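Local coordinates for bacterioferritin (Mycobacterium tuberculosis, PDB 3UOI), which stores iron, probably oxidising Fe(2+) with dioxygen at a ferroxidase centre and laying down the Fe(3+) mineral inside a hollow shell of 24 heme-binding subunits, at residues A[86-100]-A[129-143]. Numbering follows the deposited sequence.
Sequences REQFEADLAIEYDVL and EEEHIDYLETQLELM
F89 of helix 85-112 packs knobs-into-holes among L136, Q139, L140 and M143 of helix 116-146. The two helices are an antiparallel pair of the ferritin four-helix bundle. The axes of segments 86-100 and 129-143 approach to 9.6 Å and cross at -153°. F89 CB lies 4.1 Å from L140 CD1. CG is anti to the carbonyl carbon (chi1 -66°), and F89 CD1 sits 3.6 Å from L136 CD2. Q139 CB covers one face in a CH-pi contact, 4.0 Å from the F89 ring centroid, against CD2, CE2 (3.8 Å) and CZ. F89 CZ, the tip, also meets Q139 CG at 4.1 Å. M143 CE comes to the ring edge. L42 of helix 40-66 and Y151 of helix 148-153 also touch the F89 side chain. One layer along, the L93 side chain is a second knob, set among I133, L136, E137 and L140. Its CD1 meets L140 CD1 tip to tip. E96, E129 and H132 are predicted iron ligands, consistent with this pair carrying part of the ferroxidase centre. E137 OE1 accepts from M3 N of a third subunit. Y97 OH donates to E137 OE2 at 2.6 Å, on the syn side and 25° out of the carboxylate plane.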
loop_
_atom_site.group_PDB
_atom_site.type_symbol
_atom_site.label_atom_id
_atom_site.label_comp_id
_atom_site.label_asym_id
_atom_site.label_seq_id
_atom_site.Cartn_x
_atom_site.Cartn_y
_atom_site.Cartn_z
ATOM N N ARG A 86 -37.287 -32.934 -20.314
ATOM C CA ARG A 86 -37.825 -32.752 -21.649
ATOM C C ARG A 86 -39.220 -32.162 -21.634
ATOM O O ARG A 86 -39.440 -31.238 -22.301
ATOM C CB ARG A 86 -37.818 -34.062 -22.431
ATOM C CG ARG A 86 -38.484 -34.004 -23.783
ATOM C CD ARG A 86 -38.500 -35.301 -24.447
ATOM N NE ARG A 86 -37.218 -35.680 -24.958
ATOM C CZ ARG A 86 -36.704 -35.291 -26.115
ATOM N NH1 ARG A 86 -37.329 -34.490 -26.916
ATOM N NH2 ARG A 86 -35.527 -35.709 -26.452
ATOM N N GLU A 87 -40.126 -32.646 -20.815
ATOM C CA GLU A 87 -41.422 -32.002 -20.722
ATOM C C GLU A 87 -41.283 -30.563 -20.214
ATOM O O GLU A 87 -42.021 -29.755 -20.595
ATOM C CB GLU A 87 -42.417 -32.721 -19.826
ATOM C CG GLU A 87 -42.637 -34.132 -20.065
ATOM C CD GLU A 87 -43.570 -34.750 -19.055
ATOM O OE1 GLU A 87 -44.144 -34.049 -18.253
ATOM O OE2 GLU A 87 -43.725 -35.963 -19.076
ATOM N N GLN A 88 -40.356 -30.318 -19.297
ATOM C CA GLN A 88 -40.146 -28.977 -18.712
ATOM C C GLN A 88 -39.718 -27.908 -19.710
ATOM O O GLN A 88 -40.306 -26.883 -19.791
ATOM C CB GLN A 88 -39.199 -29.038 -17.521
ATOM C CG GLN A 88 -39.885 -29.401 -16.293
ATOM C CD GLN A 88 -38.997 -29.633 -15.106
ATOM O OE1 GLN A 88 -37.811 -29.495 -15.174
ATOM N NE2 GLN A 88 -39.590 -29.937 -14.019
ATOM N N PHE A 89 -38.750 -28.233 -20.535
ATOM C CA PHE A 89 -38.367 -27.388 -21.635
ATOM C C PHE A 89 -39.546 -27.179 -22.585
ATOM O O PHE A 89 -39.695 -26.130 -23.112
ATOM C CB PHE A 89 -37.238 -27.992 -22.439
ATOM C CG PHE A 89 -35.970 -28.114 -21.723
ATOM C CD1 PHE A 89 -35.501 -27.114 -20.946
ATOM C CD2 PHE A 89 -35.194 -29.247 -21.865
ATOM C CE1 PHE A 89 -34.311 -27.262 -20.301
ATOM C CE2 PHE A 89 -34.027 -29.371 -21.226
ATOM C CZ PHE A 89 -33.596 -28.389 -20.437
ATOM N N GLU A 90 -40.336 -28.211 -22.812
ATOM C CA GLU A 90 -41.494 -28.137 -23.687
ATOM C C GLU A 90 -42.603 -27.236 -23.219
ATOM O O GLU A 90 -43.225 -26.553 -23.973
ATOM C CB GLU A 90 -42.015 -29.499 -24.042
ATOM C CG GLU A 90 -41.630 -29.831 -25.397
ATOM C CD GLU A 90 -41.951 -31.217 -25.764
ATOM O OE1 GLU A 90 -42.394 -31.959 -24.877
ATOM O OE2 GLU A 90 -41.730 -31.549 -26.938
ATOM N N ALA A 91 -42.827 -27.293 -21.935
ATOM C CA ALA A 91 -43.748 -26.467 -21.229
ATOM C C ALA A 91 -43.322 -25.005 -21.259
ATOM O O ALA A 91 -44.101 -24.133 -21.375
ATOM C CB ALA A 91 -43.879 -26.974 -19.833
ATOM N N ASP A 92 -42.046 -24.772 -21.085
ATOM C CA ASP A 92 -41.506 -23.440 -21.100
ATOM C C ASP A 92 -41.577 -22.847 -22.495
ATOM O O ASP A 92 -41.837 -21.713 -22.664
ATOM C CB ASP A 92 -40.128 -23.410 -20.475
ATOM C CG ASP A 92 -40.148 -23.724 -18.969
ATOM O OD1 ASP A 92 -39.087 -23.875 -18.457
ATOM O OD2 ASP A 92 -41.173 -23.846 -18.323
ATOM N N LEU A 93 -41.357 -23.682 -23.486
ATOM C CA LEU A 93 -41.407 -23.277 -24.864
ATOM C C LEU A 93 -42.775 -22.806 -25.209
ATOM O O LEU A 93 -42.918 -21.884 -25.902
ATOM C CB LEU A 93 -41.022 -24.408 -25.789
ATOM C CG LEU A 93 -39.574 -24.449 -26.233
ATOM C CD1 LEU A 93 -39.292 -25.686 -26.996
ATOM C CD2 LEU A 93 -39.267 -23.284 -27.046
ATOM N N ALA A 94 -43.779 -23.482 -24.711
ATOM C CA ALA A 94 -45.140 -23.148 -25.048
ATOM C C ALA A 94 -45.614 -21.792 -24.594
ATOM O O ALA A 94 -46.249 -21.149 -25.313
ATOM C CB ALA A 94 -46.105 -24.256 -24.640
ATOM N N ILE A 95 -45.299 -21.395 -23.385
ATOM C CA ILE A 95 -45.581 -20.064 -22.895
ATOM C C ILE A 95 -44.833 -18.908 -23.614
ATOM O O ILE A 95 -45.371 -17.891 -23.901
ATOM C CB ILE A 95 -45.404 -20.005 -21.356
ATOM C CG1 ILE A 95 -45.815 -18.648 -20.830
ATOM C CG2 ILE A 95 -44.028 -20.302 -20.959
ATOM C CD1 ILE A 95 -46.511 -18.712 -19.573
ATOM N N GLU A 96 -43.577 -19.094 -23.914
ATOM C CA GLU A 96 -42.863 -18.128 -24.701
ATOM C C GLU A 96 -43.488 -17.987 -26.119
ATOM O O GLU A 96 -43.589 -16.907 -26.621
ATOM C CB GLU A 96 -41.394 -18.506 -24.800
ATOM C CG GLU A 96 -40.692 -18.800 -23.501
ATOM C CD GLU A 96 -39.729 -19.919 -23.690
ATOM O OE1 GLU A 96 -39.413 -20.223 -24.864
ATOM O OE2 GLU A 96 -39.257 -20.517 -22.721
ATOM N N TYR A 97 -43.893 -19.086 -26.740
ATOM C CA TYR A 97 -44.568 -19.025 -28.029
ATOM C C TYR A 97 -45.892 -18.291 -27.911
ATOM O O TYR A 97 -46.222 -17.525 -28.749
ATOM C CB TYR A 97 -44.713 -20.383 -28.681
ATOM C CG TYR A 97 -43.535 -20.780 -29.520
ATOM C CD1 TYR A 97 -43.173 -20.026 -30.601
ATOM C CD2 TYR A 97 -42.828 -21.909 -29.273
ATOM C CE1 TYR A 97 -42.153 -20.354 -31.350
ATOM C CE2 TYR A 97 -41.788 -22.234 -30.019
ATOM C CZ TYR A 97 -41.450 -21.460 -31.073
ATOM O OH TYR A 97 -40.411 -21.745 -31.880
ATOM N N ASP A 98 -46.599 -18.516 -26.823
ATOM C CA ASP A 98 -47.807 -17.799 -26.565
ATOM C C ASP A 98 -47.494 -16.327 -26.493
ATOM O O ASP A 98 -48.196 -15.580 -27.030
ATOM C CB ASP A 98 -48.491 -18.229 -25.290
ATOM C CG ASP A 98 -49.387 -19.380 -25.477
ATOM O OD1 ASP A 98 -49.305 -19.979 -26.504
ATOM O OD2 ASP A 98 -50.144 -19.713 -24.584
ATOM N N VAL A 99 -46.403 -15.935 -25.882
ATOM C CA VAL A 99 -46.040 -14.518 -25.856
ATOM C C VAL A 99 -45.782 -13.940 -27.258
ATOM O O VAL A 99 -46.220 -12.882 -27.576
ATOM C CB VAL A 99 -44.832 -14.234 -24.934
ATOM C CG1 VAL A 99 -44.243 -12.895 -25.231
ATOM C CG2 VAL A 99 -45.266 -14.253 -23.556
ATOM N N LEU A 100 -45.076 -14.680 -28.080
ATOM C CA LEU A 100 -44.804 -14.189 -29.387
ATOM C C LEU A 100 -46.115 -14.021 -30.144
ATOM O O LEU A 100 -46.340 -13.032 -30.726
ATOM C CB LEU A 100 -43.840 -15.088 -30.099
ATOM C CG LEU A 100 -42.424 -15.171 -29.568
ATOM C CD1 LEU A 100 -41.659 -16.081 -30.461
ATOM C CD2 LEU A 100 -41.787 -13.851 -29.523
ATOM N N GLU A 129 -37.636 -13.126 -25.265
ATOM C CA GLU A 129 -38.342 -14.375 -25.416
ATOM C C GLU A 129 -37.768 -15.164 -26.582
ATOM O O GLU A 129 -37.713 -16.330 -26.523
ATOM C CB GLU A 129 -39.844 -14.193 -25.567
ATOM C CG GLU A 129 -40.516 -13.372 -24.528
ATOM C CD GLU A 129 -40.505 -14.030 -23.174
ATOM O OE1 GLU A 129 -41.564 -14.444 -22.721
ATOM O OE2 GLU A 129 -39.438 -14.142 -22.590
ATOM N N GLU A 130 -37.370 -14.498 -27.638
ATOM C CA GLU A 130 -36.793 -15.194 -28.769
ATOM C C GLU A 130 -35.488 -15.902 -28.352
ATOM O O GLU A 130 -35.261 -17.059 -28.651
ATOM C CB GLU A 130 -36.576 -14.250 -29.948
ATOM C CG GLU A 130 -37.808 -13.562 -30.478
ATOM C CD GLU A 130 -37.564 -12.709 -31.707
ATOM O OE1 GLU A 130 -36.556 -12.092 -31.794
ATOM O OE2 GLU A 130 -38.362 -12.648 -32.563
ATOM N N GLU A 131 -34.694 -15.182 -27.585
ATOM C CA GLU A 131 -33.472 -15.764 -27.046
ATOM C C GLU A 131 -33.810 -16.976 -26.211
ATOM O O GLU A 131 -33.243 -18.013 -26.382
ATOM C CB GLU A 131 -32.674 -14.741 -26.230
ATOM C CG GLU A 131 -32.081 -13.669 -27.077
ATOM C CD GLU A 131 -30.816 -13.028 -26.529
ATOM O OE1 GLU A 131 -30.279 -13.450 -25.510
ATOM O OE2 GLU A 131 -30.346 -12.082 -27.162
ATOM N N HIS A 132 -34.813 -16.865 -25.383
ATOM C CA HIS A 132 -35.187 -17.996 -24.584
ATOM C C HIS A 132 -35.629 -19.211 -25.384
ATOM O O HIS A 132 -35.237 -20.298 -25.084
ATOM C CB HIS A 132 -36.317 -17.611 -23.687
ATOM C CG HIS A 132 -36.451 -18.476 -22.490
ATOM N ND1 HIS A 132 -37.379 -18.246 -21.515
ATOM C CD2 HIS A 132 -35.788 -19.587 -22.119
ATOM C CE1 HIS A 132 -37.281 -19.173 -20.590
ATOM N NE2 HIS A 132 -36.317 -19.995 -20.927
ATOM N N ILE A 133 -36.448 -18.992 -26.404
ATOM C CA ILE A 133 -36.955 -20.057 -27.208
ATOM C C ILE A 133 -35.815 -20.733 -27.894
ATOM O O ILE A 133 -35.788 -21.929 -27.940
ATOM C CB ILE A 133 -37.965 -19.561 -28.233
ATOM C CG1 ILE A 133 -39.285 -19.207 -27.570
ATOM C CG2 ILE A 133 -38.161 -20.594 -29.329
ATOM C CD1 ILE A 133 -39.971 -18.154 -28.198
ATOM N N ASP A 134 -34.882 -19.932 -28.389
ATOM C CA ASP A 134 -33.713 -20.422 -29.093
ATOM C C ASP A 134 -32.910 -21.290 -28.117
ATOM O O ASP A 134 -32.572 -22.370 -28.431
ATOM C CB ASP A 134 -32.925 -19.275 -29.727
ATOM C CG ASP A 134 -31.633 -19.701 -30.414
ATOM O OD1 ASP A 134 -31.480 -20.802 -30.808
ATOM O OD2 ASP A 134 -30.779 -18.868 -30.597
ATOM N N TYR A 135 -32.734 -20.831 -26.897
ATOM C CA TYR A 135 -32.078 -21.618 -25.874
ATOM C C TYR A 135 -32.797 -22.906 -25.554
ATOM O O TYR A 135 -32.181 -23.887 -25.407
ATOM C CB TYR A 135 -31.949 -20.844 -24.579
ATOM C CG TYR A 135 -31.703 -21.704 -23.376
ATOM C CD1 TYR A 135 -30.437 -22.101 -23.026
ATOM C CD2 TYR A 135 -32.737 -22.132 -22.616
ATOM C CE1 TYR A 135 -30.228 -22.882 -21.951
ATOM C CE2 TYR A 135 -32.547 -22.911 -21.560
ATOM C CZ TYR A 135 -31.296 -23.298 -21.212
ATOM O OH TYR A 135 -31.163 -24.087 -20.129
ATOM N N LEU A 136 -34.099 -22.873 -25.442
ATOM C CA LEU A 136 -34.895 -24.055 -25.127
ATOM C C LEU A 136 -34.984 -25.191 -26.202
ATOM O O LEU A 136 -34.929 -26.356 -25.871
ATOM C CB LEU A 136 -36.273 -23.636 -24.644
ATOM C CG LEU A 136 -36.389 -22.896 -23.318
ATOM C CD1 LEU A 136 -37.702 -22.234 -23.143
ATOM C CD2 LEU A 136 -36.170 -23.801 -22.195
ATOM N N GLU A 137 -35.159 -24.793 -27.454
ATOM C CA GLU A 137 -35.150 -25.636 -28.616
ATOM C C GLU A 137 -33.783 -26.267 -28.828
ATOM O O GLU A 137 -33.713 -27.404 -29.070
ATOM C CB GLU A 137 -35.647 -24.882 -29.856
ATOM C CG GLU A 137 -37.028 -24.278 -29.691
ATOM C CD GLU A 137 -37.600 -23.615 -30.900
ATOM O OE1 GLU A 137 -36.876 -23.101 -31.714
ATOM O OE2 GLU A 137 -38.798 -23.567 -30.988
ATOM N N THR A 138 -32.709 -25.519 -28.643
ATOM C CA THR A 138 -31.367 -26.063 -28.662
ATOM C C THR A 138 -31.182 -27.136 -27.567
ATOM O O THR A 138 -30.533 -28.086 -27.797
ATOM C CB THR A 138 -30.296 -24.999 -28.513
ATOM O OG1 THR A 138 -30.223 -24.218 -29.676
ATOM C CG2 THR A 138 -28.955 -25.623 -28.268
ATOM N N GLN A 139 -31.767 -26.980 -26.399
ATOM C CA GLN A 139 -31.680 -28.032 -25.409
ATOM C C GLN A 139 -32.386 -29.310 -25.890
ATOM O O GLN A 139 -31.895 -30.378 -25.778
ATOM C CB GLN A 139 -32.183 -27.602 -24.012
ATOM C CG GLN A 139 -31.602 -26.339 -23.420
ATOM C CD GLN A 139 -30.137 -26.177 -23.652
ATOM O OE1 GLN A 139 -29.353 -26.802 -23.008
ATOM N NE2 GLN A 139 -29.774 -25.351 -24.567
ATOM N N LEU A 140 -33.546 -29.179 -26.462
ATOM C CA LEU A 140 -34.184 -30.360 -26.977
ATOM C C LEU A 140 -33.364 -30.992 -28.109
ATOM O O LEU A 140 -33.286 -32.167 -28.176
ATOM C CB LEU A 140 -35.626 -30.134 -27.295
ATOM C CG LEU A 140 -36.422 -29.771 -26.059
ATOM C CD1 LEU A 140 -37.542 -28.887 -26.400
ATOM C CD2 LEU A 140 -36.932 -30.973 -25.487
ATOM N N GLU A 141 -32.725 -30.169 -28.937
ATOM C CA GLU A 141 -31.897 -30.642 -30.052
ATOM C C GLU A 141 -30.753 -31.477 -29.538
ATOM O O GLU A 141 -30.452 -32.515 -30.062
ATOM C CB GLU A 141 -31.274 -29.482 -30.861
ATOM C CG GLU A 141 -32.199 -28.371 -31.411
ATOM C CD GLU A 141 -31.499 -27.273 -32.307
ATOM O OE1 GLU A 141 -30.325 -26.920 -32.153
ATOM O OE2 GLU A 141 -32.194 -26.731 -33.147
ATOM N N LEU A 142 -30.114 -30.967 -28.504
ATOM C CA LEU A 142 -28.999 -31.601 -27.840
ATOM C C LEU A 142 -29.370 -32.902 -27.191
ATOM O O LEU A 142 -28.619 -33.827 -27.213
ATOM C CB LEU A 142 -28.370 -30.678 -26.843
ATOM C CG LEU A 142 -27.426 -29.645 -27.376
ATOM C CD1 LEU A 142 -26.970 -28.727 -26.264
ATOM C CD2 LEU A 142 -26.277 -30.314 -27.992
ATOM N N MET A 143 -30.568 -32.963 -26.656
ATOM C CA MET A 143 -31.023 -34.130 -26.008
ATOM C C MET A 143 -31.019 -35.325 -26.935
ATOM O O MET A 143 -30.577 -36.378 -26.563
ATOM C CB MET A 143 -32.426 -33.900 -25.536
ATOM C CG MET A 143 -32.524 -33.413 -24.175
ATOM S SD MET A 143 -34.176 -33.486 -23.607
ATOM C CE MET A 143 -34.047 -33.654 -21.873
#